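PDB 3LYB: putative endoribonuclease from Klebsiella pneumoniae, which is of unproven function but, as a member of the YjgF-like endoribonuclease L-PSP family, may act as a ribonuclease or a related hydrolase. Local coordinates for residues B[95-100]-B[141-146]. Numbering follows the deposited sequence.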
loop_
_atom_site.group_PDB
_atom_site.type_symbol
_atom_site.label_atom_id
_atom_site.label_comp_id
_atom_site.label_asym_id
_atom_site.label_seq_id
_atom_site.Cartn_x
_atom_site.Cartn_y
_atom_site.Cartn_z
ATOM N N ILE B 95 -24.071 26.496 -19.649
ATOM C CA ILE B 95 -23.532 27.416 -18.640
ATOM C C ILE B 95 -22.795 26.773 -17.444
ATOM O O ILE B 95 -21.994 27.436 -16.767
ATOM C CB ILE B 95 -24.623 28.354 -18.058
ATOM C CG1 ILE B 95 -25.782 27.525 -17.519
ATOM C CG2 ILE B 95 -25.089 29.368 -19.112
ATOM C CD1 ILE B 95 -26.176 27.893 -16.141
ATOM N N LYS B 96 -23.077 25.505 -17.166
ATOM C CA LYS B 96 -22.479 24.825 -16.021
ATOM C C LYS B 96 -21.843 23.535 -16.493
ATOM O O LYS B 96 -22.440 22.768 -17.253
ATOM C CB LYS B 96 -23.555 24.541 -14.966
ATOM C CG LYS B 96 -23.074 24.089 -13.591
ATOM C CD LYS B 96 -24.174 23.247 -12.935
ATOM C CE LYS B 96 -24.250 23.406 -11.427
ATOM N NZ LYS B 96 -23.007 22.947 -10.788
ATOM N N LEU B 97 -20.611 23.309 -16.069
ATOM C CA LEU B 97 -19.989 21.989 -16.250
ATOM C C LEU B 97 -19.518 21.430 -14.918
ATOM O O LEU B 97 -18.894 22.148 -14.117
ATOM C CB LEU B 97 -18.812 22.055 -17.219
ATOM C CG LEU B 97 -19.069 22.432 -18.677
ATOM C CD1 LEU B 97 -17.756 22.295 -19.380
ATOM C CD2 LEU B 97 -20.134 21.588 -19.369
ATOM N N VAL B 98 -19.827 20.160 -14.669
ATOM C CA VAL B 98 -19.179 19.435 -13.569
ATOM C C VAL B 98 -18.213 18.411 -14.187
ATOM O O VAL B 98 -18.629 17.537 -14.947
ATOM C CB VAL B 98 -20.177 18.813 -12.533
ATOM C CG1 VAL B 98 -19.417 18.164 -11.406
ATOM C CG2 VAL B 98 -21.090 19.873 -11.956
ATOM N N GLN B 99 -16.926 18.560 -13.881
ATOM C CA GLN B 99 -15.894 17.723 -14.478
ATOM C C GLN B 99 -15.172 16.834 -13.467
ATOM O O GLN B 99 -14.583 17.318 -12.508
ATOM C CB GLN B 99 -14.894 18.601 -15.213
ATOM C CG GLN B 99 -15.511 19.366 -16.395
ATOM C CD GLN B 99 -15.136 20.826 -16.381
ATOM O OE1 GLN B 99 -14.811 21.388 -17.409
ATOM N NE2 GLN B 99 -15.189 21.457 -15.208
ATOM N N TYR B 100 -15.203 15.531 -13.727
ATOM C CA TYR B 100 -14.684 14.503 -12.843
ATOM C C TYR B 100 -13.451 13.838 -13.438
ATOM O O TYR B 100 -13.499 13.308 -14.541
ATOM C CB TYR B 100 -15.762 13.445 -12.659
ATOM C CG TYR B 100 -17.049 13.928 -12.015
ATOM C CD1 TYR B 100 -17.119 14.126 -10.640
ATOM C CD2 TYR B 100 -18.198 14.156 -12.779
ATOM C CE1 TYR B 100 -18.278 14.552 -10.033
ATOM C CE2 TYR B 100 -19.388 14.582 -12.181
ATOM C CZ TYR B 100 -19.418 14.764 -10.795
ATOM O OH TYR B 100 -20.570 15.183 -10.154
ATOM N N ILE B 141 -11.907 10.990 -17.638
ATOM C CA ILE B 141 -12.608 12.265 -17.548
ATOM C C ILE B 141 -14.085 12.016 -17.797
ATOM O O ILE B 141 -14.447 11.240 -18.658
ATOM C CB ILE B 141 -12.037 13.294 -18.573
ATOM C CG1 ILE B 141 -12.838 14.591 -18.577
ATOM C CG2 ILE B 141 -11.997 12.715 -20.007
ATOM C CD1 ILE B 141 -12.470 15.553 -17.501
ATOM N N GLU B 142 -14.946 12.633 -17.016
ATOM C CA GLU B 142 -16.369 12.564 -17.290
ATOM C C GLU B 142 -16.952 13.930 -16.979
ATOM O O GLU B 142 -16.707 14.461 -15.884
ATOM C CB GLU B 142 -17.054 11.499 -16.440
ATOM C CG GLU B 142 -18.532 11.807 -16.251
ATOM C CD GLU B 142 -19.360 10.637 -15.773
ATOM O OE1 GLU B 142 -18.793 9.542 -15.576
ATOM O OE2 GLU B 142 -20.595 10.815 -15.590
ATOM N N VAL B 143 -17.690 14.503 -17.936
ATOM C CA VAL B 143 -18.272 15.854 -17.765
ATOM C C VAL B 143 -19.780 15.828 -17.728
ATOM O O VAL B 143 -20.404 15.116 -18.492
ATOM C CB VAL B 143 -17.854 16.842 -18.873
ATOM C CG1 VAL B 143 -18.425 18.225 -18.570
ATOM C CG2 VAL B 143 -16.358 16.927 -18.984
ATOM N N GLU B 144 -20.352 16.597 -16.817
ATOM C CA GLU B 144 -21.798 16.747 -16.699
ATOM C C GLU B 144 -22.164 18.176 -17.073
ATOM O O GLU B 144 -21.564 19.118 -16.587
ATOM C CB GLU B 144 -22.249 16.433 -15.265
ATOM C CG GLU B 144 -23.745 16.609 -14.986
ATOM C CD GLU B 144 -24.045 16.814 -13.499
ATOM O OE1 GLU B 144 -23.865 15.849 -12.727
ATOM O OE2 GLU B 144 -24.466 17.929 -13.087
ATOM N N ALA B 145 -23.150 18.327 -17.937
ATOM C CA ALA B 145 -23.478 19.627 -18.484
ATOM C C ALA B 145 -24.881 20.059 -18.123
ATOM O O ALA B 145 -25.825 19.266 -18.131
ATOM C CB ALA B 145 -23.296 19.629 -20.010
ATOM N N THR B 146 -25.014 21.331 -17.804
ATOM C CA THR B 146 -26.324 21.921 -17.656
ATOM C C THR B 146 -26.518 23.096 -18.640
ATOM O O THR B 146 -25.641 23.945 -18.814
ATOM C CB THR B 146 -26.584 22.314 -16.211
ATOM O OG1 THR B 146 -26.342 21.170 -15.385
ATOM C CG2 THR B 146 -28.022 22.742 -16.034
#
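Val-98 and Glu-144 form a hydrogen-bonded antiparallel pair at the middle of this contact. Val-98 N gives its hydrogen to Glu-144 O at 2.8 Å, and Glu-144 N returns one to Val-98 O at 2.7 Å. Tyr-100 and Glu-142 pair in the same way; Tyr-100 N lies 2.8 Å from Glu-142 O. At the other end Thr-146 N donates to Lys-96 O at 3.0 Å. Thr-146 O receives two weak bonds, from Ile-95 N and Lys-96 N. Two residues thus face one, which is a classic beta bulge. The backbone N-H and C=O groups of Leu-97 and Gln-99 turn to strand 124-129 instead. Strands 94-101 and 141-148 are neighbours inside the mixed sheet of the YjgF-like fold. One face packs on the chain's own helices. There Leu-97 CD2 meets Ala-145 CB at 3.8 Å, and Gln-99 CG lies 3.7 Å from Val-143 CG2. The buried amide of Gln-99 is satisfied by Tyr-110, Ser-125 and Thr-126. The face with Lys-96, Val-98 and Glu-144 meets other subunits. Glu-144 CG stands anti to the backbone N (chi1 178°), and its carboxylate runs out beside Val-98. Glu-144 OE1 accepts from Thr-126 OG1 of the second subunit, while OE2 forms a salt bridge with Lys-96 of that subunit. Lys-96 NZ likewise bridges between chains, to Glu-144 of the third subunit and not to Glu-144 of its own chain.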